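Local coordinates for protein ribonuclease J (Methanolobus psychrophilus R15, PDB 5HAB) that degrades RNA as an archaeal exoribonuclease of the metallo-beta-lactamase and beta-CASP family, probably hydrolysing it from the 5' end, at residues 271-276 against 372-377; 246-251 against 278-283; 289-294 against 350-355. The protein carries 1 engineered substitution. One frame throughout, in Å; residues are numbered along the deposited sequence.

Overall arrangement
All three contacts pack helices and loops around the six-stranded parallel sheet of the beta-CASP region. Interactions 1 and 2 share helix 271-283 and have centres about 11 Å apart; Leu248 of interaction 2 also packs on Arg273 and Ser374, its CD2 lying 3.5 Å from Ser374 OG. Interaction 3, its centre about 14 Å from that of interaction 1, uses strand 287-291 of the same sheet and meets interaction 1 where Leu353 touches Phe373. RNA borders two of them: its 5'-terminal nucleotide lies beside Asn376 of interaction 1, nucleotides A4 and A5 beside interaction 3. Interaction 2 stays about 11 Å from the RNA at its nearest atom.

Interaction 1 (271-276 against 372-377); sequences IARVNS and IFSANV. With nucleotides of chain D.
Arg273 of helix 271-283 reaches across to Ser374, on strand 370-374, in a small, buried, polar contact. The CA-CB bond of the arginine already heads for the strand, and CG continues outward because it stands anti to the backbone N (chi1 179°). Arg273 CG passes 3.7 Å from Ser374 OG. Bends at chi2 and chi3 then swing the chain aside; Arg273 CD comes to 2.9 Å from Ser374 OG and also packs on Leu248. Next along the chain, Arg273 NE lies 2.8 Å from Ser374 OG, but the N-H...O angle of only 118° makes this a weak hydrogen bond, with OG at the guanidinium edge, near its plane. The two terminal nitrogens are engaged elsewhere: NH1 forms a salt bridge with Glu241, and NH2 is hydrogen-bonded to His406. These two, with the weak serine bond as a third, help to hold the guanidinium's rotation, a task suited to a group with N-H bonds fanned out in one plane.

Serine suits the other side because its short hydroxyl can serve two neighbours, Arg273 NE and the carbonyl O of Val405. Ser374 is also the centre of an inverse gamma turn, closed by a weak bond of 3.0 Å from Ala375 N to Phe373 O. Beyond this turn, Asn376 ND2 comes within 3.0 Å of OP3 on nucleotide A1 of chain D, the 5'-terminal phosphate of the RNA. The arrangement belongs to a parallel alpha/beta sheet of the beta-CASP region, whose strand 370-374 runs out into a loop beside the bound RNA.

Interaction 2 (246-251 against 278-283); sequences MMLKDV and VQFAQE
Phe280 projects from helix 271-283 against Leu248 and Lys249 of helix 241-253, joining two helices of the beta-CASP alpha/beta fold. The short segments run roughly parallel, at -33°, with axes 10.4 Å apart at their closest; a large flat side chain suits such a separation, since it reaches across to the facing helix.

Apolar packing makes up most of the contact. The CA of Lys249 lies over one face of the Phe280 ring, 3.6 Å above its plane and offset toward the rim, while Lys249 CB comes to 3.4 Å from Phe280 CZ. The lysine leaves its helix with CG pointing away from the backbone N (chi1 -178°) and stays extended, which takes its methylenes across the phenylalanine side chain at about a right angle. Leu248 CB lies 4.0 Å from Phe280 CE2, and the leucine sends its branched end on to Ile372 and Ser374 of the sheet. Phe280 also meets the ring of His245.

Charge plays a looser part at the outer end of the contact. Lys249 and the exposed Glu283 are long, flexible residues of opposite sign, fitting for a helix surface. A sulfate modelled implausibly close to the amine makes the position of that end doubtful, and with it any pairing of the two charges. Met246 and Met247 also pack on Ile243 of a second subunit. Between the lysine and the glutamate, Lys249 CE lies 4.0 Å from Glu283 OE1.

Interaction 3 (289-294 against 350-355); sequences VLLGRS and GAVLGR. With SO4 (sulfate ion), chain J; nucleotides of chain D.
The turn from strand 287-291 into helix 293-304, at the C-terminal end of that strand in the parallel beta-CASP sheet, forms a phosphate-binding helix N-terminus, and Val352 packs beneath it against Leu291 and Gly292. One branch of the valine does the touching. A chi1 of 180° directs CG1 away from the backbone N and turns Val352 CG2 to the strand end, 4.1 Å from Leu291 CB and 3.9 Å from Gly292 N. A compact beta-branched residue fits this buried place, at the start of helix 352-357. Farther out, the isobutyl group of Leu291 packs on Ile323 and Leu327.

Gly292, at the N-cap position, brings its CA to 3.2 Å from OP1 of nucleotide A5 of chain D. Having no side chain, it lets the phosphate come this close, and its backbone conformation, with positive phi, is itself suited to glycine. The other phosphate oxygen, OP2 of A5 of chain D, is gripped twice by Ser294: from the backbone N at 3.1 Å, with an N-H...O angle of 159°, and from OG, also at 3.1 Å. The short serine side chain can therefore share its own amide's target, and the helix dipole would probably add to the attraction for the negative phosphate.

Arg293 turns elsewhere, its NH2 modelled implausibly close to a sulfate, probably from the crystallisation liquor, so the detail of that bond is doubtful; Arg320 N also binds the ion. From the facing segment the RNA sugar is approached too, Ala351 N lying 3.3 Å from O2' of nucleotide A4 of chain D.

Interaction 1 (271-276 against 372-377)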
# COMPACT_ATOMS: atom_id res chain seq x y z
N ILE B 271 16.68 11.42 24.41
CA ILE B 271 17.79 11.30 25.35
C ILE B 271 18.01 9.85 25.82
O ILE B 271 19.15 9.42 26.00
CB ILE B 271 17.58 12.26 26.54
CG1 ILE B 271 17.44 13.70 26.04
CG2 ILE B 271 18.72 12.17 27.52
CD1 ILE B 271 18.62 14.18 25.20
N ALA B 272 16.93 9.11 26.03
CA ALA B 272 17.03 7.70 26.42
C ALA B 272 17.77 6.89 25.36
O ALA B 272 18.63 6.05 25.67
CB ALA B 272 15.66 7.12 26.67
N ARG B 273 17.43 7.16 24.11
CA ARG B 273 18.03 6.48 22.97
C ARG B 273 19.53 6.78 22.87
O ARG B 273 20.35 5.87 22.77
CB ARG B 273 17.33 6.89 21.68
CG ARG B 273 17.92 6.24 20.44
CD ARG B 273 17.38 4.85 20.26
NE ARG B 273 16.08 4.87 19.60
CZ ARG B 273 14.93 4.75 20.23
NH1 ARG B 273 14.92 4.59 21.55
NH2 ARG B 273 13.79 4.79 19.56
N VAL B 274 19.86 8.07 22.89
CA VAL B 274 21.25 8.52 22.82
C VAL B 274 22.07 7.92 23.96
O VAL B 274 23.20 7.47 23.76
CB VAL B 274 21.33 10.05 22.84
CG1 VAL B 274 22.78 10.51 22.94
CG2 VAL B 274 20.68 10.65 21.59
N ASN B 275 21.47 7.92 25.15
CA ASN B 275 22.08 7.31 26.33
C ASN B 275 22.45 5.86 26.04
O ASN B 275 23.62 5.46 26.20
CB ASN B 275 21.11 7.39 27.52
CG ASN B 275 21.78 7.06 28.84
OD1 ASN B 275 22.88 7.54 29.13
ND2 ASN B 275 21.12 6.24 29.65
N SER B 276 21.45 5.09 25.63
CA SER B 276 21.67 3.69 25.25
C SER B 276 22.84 3.57 24.28
O SER B 276 23.72 2.73 24.45
CB SER B 276 20.41 3.09 24.64
OG SER B 276 19.44 2.81 25.63
N ILE B 372 23.34 3.28 10.94
CA ILE B 372 22.19 2.86 11.72
C ILE B 372 21.26 4.04 11.99
O ILE B 372 21.58 4.94 12.77
CB ILE B 372 22.62 2.21 13.04
CG1 ILE B 372 23.45 0.95 12.77
CG2 ILE B 372 21.41 1.88 13.90
CD1 ILE B 372 24.93 1.15 12.94
N PHE B 373 20.10 4.02 11.35
CA PHE B 373 19.03 4.97 11.61
C PHE B 373 18.17 4.48 12.76
O PHE B 373 17.30 3.64 12.57
CB PHE B 373 18.17 5.18 10.36
CG PHE B 373 18.89 5.84 9.22
CD1 PHE B 373 19.81 5.13 8.46
CD2 PHE B 373 18.64 7.16 8.90
CE1 PHE B 373 20.47 5.74 7.41
CE2 PHE B 373 19.29 7.77 7.85
CZ PHE B 373 20.21 7.06 7.10
N SER B 374 18.43 4.99 13.96
CA SER B 374 17.59 4.66 15.10
C SER B 374 16.39 5.61 15.14
O SER B 374 16.25 6.42 16.06
CB SER B 374 18.39 4.76 16.39
OG SER B 374 17.68 4.13 17.43
N ALA B 375 15.55 5.50 14.12
CA ALA B 375 14.41 6.38 13.92
C ALA B 375 13.55 5.89 12.75
O ALA B 375 14.01 5.10 11.93
CB ALA B 375 14.87 7.81 13.65
N ASN B 376 12.31 6.35 12.71
CA ASN B 376 11.42 6.03 11.60
C ASN B 376 11.43 7.16 10.58
O ASN B 376 11.88 8.27 10.87
CB ASN B 376 10.00 5.81 12.11
CG ASN B 376 9.39 7.08 12.70
OD1 ASN B 376 10.10 7.94 13.23
ND2 ASN B 376 8.06 7.19 12.62
N VAL B 377 10.93 6.87 9.38
CA VAL B 377 10.76 7.91 8.38
C VAL B 377 9.38 8.53 8.59
O VAL B 377 8.38 7.82 8.62
CB VAL B 377 10.90 7.35 6.95
CG1 VAL B 377 11.01 8.49 5.93
CG2 VAL B 377 12.09 6.41 6.85
OP3 A D 1 7.95 6.93 15.64
P A D 1 7.01 7.75 16.44
OP1 A D 1 7.71 8.22 17.67
OP2 A D 1 5.74 7.01 16.58
O5' A D 1 6.64 9.02 15.56
C5' A D 1 7.65 9.82 14.94
C4' A D 1 7.10 11.17 14.56
O4' A D 1 6.22 11.01 13.41
C3' A D 1 6.27 11.84 15.65
O3' A D 1 6.48 13.26 15.64
C2' A D 1 4.84 11.52 15.25
O2' A D 1 3.88 12.46 15.69
C1' A D 1 4.92 11.48 13.72
N9 A D 1 3.96 10.54 13.13
C8 A D 1 3.64 9.30 13.62
N7 A D 1 2.73 8.66 12.92
C5 A D 1 2.43 9.55 11.89
C6 A D 1 1.54 9.46 10.81
N6 A D 1 0.76 8.40 10.57
N1 A D 1 1.47 10.52 9.97
C2 A D 1 2.25 11.58 10.21
N3 A D 1 3.13 11.78 11.19
C4 A D 1 3.17 10.71 12.01

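Interaction 2 (246-251 against 278-283)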
# COMPACT_ATOMS: atom_id res chain seq x y z
N MET B 246 17.11 -3.06 23.23
CA MET B 246 17.56 -4.41 22.89
C MET B 246 17.94 -4.52 21.41
O MET B 246 19.01 -5.02 21.07
CB MET B 246 16.46 -5.43 23.21
CG MET B 246 16.07 -5.55 24.69
SD MET B 246 17.12 -6.63 25.67
CE MET B 246 18.46 -5.53 26.12
N MET B 247 17.06 -4.03 20.53
CA MET B 247 17.33 -4.10 19.09
C MET B 247 18.59 -3.32 18.70
O MET B 247 19.37 -3.78 17.87
CB MET B 247 16.13 -3.58 18.30
CG MET B 247 14.89 -4.44 18.42
SD MET B 247 13.60 -4.07 17.21
CE MET B 247 13.33 -2.32 17.48
N LEU B 248 18.77 -2.15 19.30
CA LEU B 248 19.93 -1.32 18.99
C LEU B 248 21.20 -2.00 19.50
O LEU B 248 22.24 -2.01 18.82
CB LEU B 248 19.76 0.07 19.59
CG LEU B 248 20.64 1.20 19.05
CD1 LEU B 248 20.75 1.16 17.53
CD2 LEU B 248 20.05 2.52 19.49
N LYS B 249 21.11 -2.60 20.69
CA LYS B 249 22.21 -3.38 21.23
C LYS B 249 22.63 -4.48 20.25
O LYS B 249 23.80 -4.61 19.90
CB LYS B 249 21.82 -4.01 22.56
CG LYS B 249 22.93 -4.80 23.23
CD LYS B 249 22.51 -5.29 24.61
CE LYS B 249 23.70 -5.83 25.40
NZ LYS B 249 23.37 -6.01 26.84
N ASP B 250 21.64 -5.24 19.78
CA ASP B 250 21.88 -6.35 18.87
C ASP B 250 22.51 -5.87 17.56
O ASP B 250 23.41 -6.51 17.03
CB ASP B 250 20.58 -7.11 18.60
CG ASP B 250 20.81 -8.53 18.09
OD1 ASP B 250 21.93 -8.83 17.62
OD2 ASP B 250 19.87 -9.35 18.17
N VAL B 251 22.02 -4.75 17.04
CA VAL B 251 22.55 -4.23 15.78
C VAL B 251 23.99 -3.76 15.95
O VAL B 251 24.81 -3.90 15.04
CB VAL B 251 21.66 -3.08 15.24
CG1 VAL B 251 22.34 -2.37 14.08
CG2 VAL B 251 20.30 -3.62 14.82
N VAL B 278 25.46 5.60 23.71
CA VAL B 278 26.81 5.86 24.23
C VAL B 278 27.24 4.72 25.17
O VAL B 278 28.42 4.34 25.17
CB VAL B 278 26.92 7.25 24.93
CG1 VAL B 278 26.53 8.36 23.96
CG2 VAL B 278 26.09 7.32 26.19
N GLN B 279 26.30 4.16 25.92
CA GLN B 279 26.62 2.97 26.72
C GLN B 279 27.10 1.81 25.84
O GLN B 279 28.08 1.13 26.17
CB GLN B 279 25.42 2.53 27.56
CG GLN B 279 25.05 3.51 28.67
CD GLN B 279 23.85 3.04 29.48
OE1 GLN B 279 23.03 2.25 29.01
NE2 GLN B 279 23.76 3.51 30.72
N PHE B 280 26.41 1.58 24.73
CA PHE B 280 26.81 0.53 23.80
C PHE B 280 28.19 0.80 23.22
O PHE B 280 28.96 -0.13 22.99
CB PHE B 280 25.79 0.38 22.68
CG PHE B 280 24.45 -0.07 23.15
CD1 PHE B 280 24.33 -0.90 24.25
CD2 PHE B 280 23.29 0.32 22.48
CE1 PHE B 280 23.10 -1.33 24.69
CE2 PHE B 280 22.05 -0.11 22.92
CZ PHE B 280 21.95 -0.93 24.02
N ALA B 281 28.49 2.07 22.99
CA ALA B 281 29.81 2.47 22.50
C ALA B 281 30.86 2.09 23.53
O ALA B 281 31.96 1.65 23.18
CB ALA B 281 29.86 3.95 22.20
N GLN B 282 30.52 2.26 24.80
CA GLN B 282 31.42 1.88 25.88
C GLN B 282 31.52 0.36 26.02
O GLN B 282 32.48 -0.14 26.60
CB GLN B 282 30.98 2.51 27.21
CG GLN B 282 31.11 4.04 27.23
CD GLN B 282 32.53 4.55 27.00
OE1 GLN B 282 33.25 4.87 27.95
NE2 GLN B 282 32.94 4.64 25.74
N GLU B 283 30.53 -0.37 25.52
CA GLU B 283 30.56 -1.83 25.62
C GLU B 283 31.20 -2.49 24.38
O GLU B 283 31.42 -3.69 24.34
CB GLU B 283 29.14 -2.37 25.86
CG GLU B 283 29.05 -3.87 26.17
CD GLU B 283 27.64 -4.32 26.53
OE1 GLU B 283 27.43 -5.54 26.69
OE2 GLU B 283 26.74 -3.46 26.63

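Interaction 3 (289-294 against 350-355)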
# COMPACT_ATOMS: atom_id res chain seq x y z
N VAL B 289 31.46 9.74 20.09
CA VAL B 289 31.61 11.15 19.74
C VAL B 289 30.30 11.69 19.17
O VAL B 289 29.81 11.22 18.14
CB VAL B 289 32.79 11.36 18.77
CG1 VAL B 289 32.88 10.22 17.78
CG2 VAL B 289 32.68 12.71 18.07
N LEU B 290 29.72 12.67 19.87
CA LEU B 290 28.46 13.28 19.45
C LEU B 290 28.69 14.48 18.53
O LEU B 290 29.42 15.40 18.88
CB LEU B 290 27.66 13.72 20.69
CG LEU B 290 26.78 12.70 21.42
CD1 LEU B 290 27.50 11.39 21.69
CD2 LEU B 290 26.30 13.30 22.73
N LEU B 291 28.07 14.47 17.35
CA LEU B 291 28.27 15.52 16.37
C LEU B 291 26.96 16.21 15.98
O LEU B 291 25.92 15.56 15.89
CB LEU B 291 28.94 14.98 15.10
CG LEU B 291 30.32 14.33 15.22
CD1 LEU B 291 30.20 12.83 15.44
CD2 LEU B 291 31.15 14.61 13.98
N GLY B 292 27.03 17.52 15.76
CA GLY B 292 25.87 18.30 15.41
C GLY B 292 25.49 19.28 16.50
O GLY B 292 25.60 18.96 17.69
N ARG B 293 25.03 20.46 16.11
CA ARG B 293 24.71 21.52 17.07
C ARG B 293 23.60 21.09 18.03
O ARG B 293 23.68 21.33 19.24
CB ARG B 293 24.32 22.80 16.34
CG ARG B 293 24.11 24.00 17.26
CD ARG B 293 25.43 24.46 17.88
NE ARG B 293 26.31 25.09 16.89
CZ ARG B 293 27.56 25.47 17.13
NH1 ARG B 293 28.09 25.28 18.33
NH2 ARG B 293 28.28 26.03 16.17
N SER B 294 22.57 20.45 17.49
CA SER B 294 21.40 20.06 18.28
C SER B 294 21.72 18.92 19.25
O SER B 294 21.10 18.81 20.31
CB SER B 294 20.24 19.68 17.36
OG SER B 294 20.51 18.48 16.67
N GLY B 350 22.06 19.99 5.49
CA GLY B 350 22.92 20.71 6.41
C GLY B 350 23.32 19.92 7.63
O GLY B 350 24.29 20.27 8.30
N ALA B 351 22.58 18.86 7.94
CA ALA B 351 22.93 18.00 9.06
C ALA B 351 24.23 17.26 8.75
O ALA B 351 24.64 17.16 7.60
CB ALA B 351 21.81 17.02 9.35
N VAL B 352 24.88 16.72 9.79
CA VAL B 352 26.18 16.10 9.63
C VAL B 352 26.15 14.94 8.64
O VAL B 352 26.99 14.88 7.74
CB VAL B 352 26.75 15.61 10.98
CG1 VAL B 352 28.10 14.96 10.75
CG2 VAL B 352 26.92 16.77 11.95
N LEU B 353 25.17 14.06 8.77
CA LEU B 353 25.10 12.87 7.92
C LEU B 353 24.86 13.25 6.47
O LEU B 353 25.43 12.64 5.55
CB LEU B 353 24.02 11.91 8.41
CG LEU B 353 23.97 10.55 7.71
CD1 LEU B 353 25.35 9.89 7.74
CD2 LEU B 353 22.93 9.64 8.35
N GLY B 354 24.03 14.26 6.26
CA GLY B 354 23.76 14.76 4.92
C GLY B 354 24.99 15.37 4.28
O GLY B 354 25.14 15.35 3.06
N ARG B 355 25.88 15.90 5.11
CA ARG B 355 27.10 16.53 4.61
C ARG B 355 28.14 15.45 4.31
O ARG B 355 28.89 15.55 3.34
CB ARG B 355 27.63 17.56 5.62
CG ARG B 355 27.06 18.96 5.40
CD ARG B 355 27.24 19.87 6.61
NE ARG B 355 28.53 19.69 7.26
CZ ARG B 355 29.68 20.17 6.79
NH1 ARG B 355 29.69 20.88 5.67
NH2 ARG B 355 30.80 19.95 7.45
S SO4 J . 28.29 26.95 12.70
O1 SO4 J . 27.80 26.21 11.54
O2 SO4 J . 27.52 26.58 13.89
O3 SO4 J . 28.15 28.38 12.46
O4 SO4 J . 29.70 26.63 12.92
P A D 5 22.71 20.14 13.19
OP1 A D 5 23.90 19.27 13.03
OP2 A D 5 21.97 20.12 14.48
O5' A D 5 23.18 21.63 12.90
C5' A D 5 24.25 21.90 12.00
C4' A D 5 23.88 22.99 11.02
O4' A D 5 22.50 23.37 11.25
C3' A D 5 24.70 24.27 11.14
O3' A D 5 24.79 24.90 9.86
C2' A D 5 23.84 25.12 12.07
O2' A D 5 24.05 26.51 11.97
C1' A D 5 22.42 24.72 11.64
N9 A D 5 21.44 24.81 12.72
C8 A D 5 21.44 24.11 13.90
N7 A D 5 20.44 24.40 14.69
C5 A D 5 19.72 25.35 13.98
C6 A D 5 18.54 26.05 14.28
N6 A D 5 17.85 25.89 15.42
N1 A D 5 18.08 26.93 13.36
C2 A D 5 18.77 27.09 12.23
N3 A D 5 19.90 26.49 11.83
C4 A D 5 20.32 25.62 12.77
P A D 4 17.44 17.78 15.13
OP1 A D 4 18.25 16.54 15.25
OP2 A D 4 17.27 18.66 16.32
O5' A D 4 18.01 18.66 13.94
C5' A D 4 19.17 18.25 13.22
C4' A D 4 19.37 19.05 11.96
O4' A D 4 18.12 19.66 11.55
C3' A D 4 20.33 20.23 12.06
O3' A D 4 21.69 19.81 12.00
C2' A D 4 19.90 21.11 10.89
O2' A D 4 20.44 20.63 9.67
C1' A D 4 18.38 20.88 10.88
N9 A D 4 17.63 21.97 11.54
C8 A D 4 17.15 22.01 12.83
N7 A D 4 16.51 23.12 13.12
C5 A D 4 16.57 23.86 11.94
C6 A D 4 16.07 25.13 11.59
N6 A D 4 15.39 25.92 12.43
N1 A D 4 16.30 25.57 10.33
C2 A D 4 16.98 24.79 9.49
N3 A D 4 17.50 23.58 9.71
C4 A D 4 17.25 23.16 10.96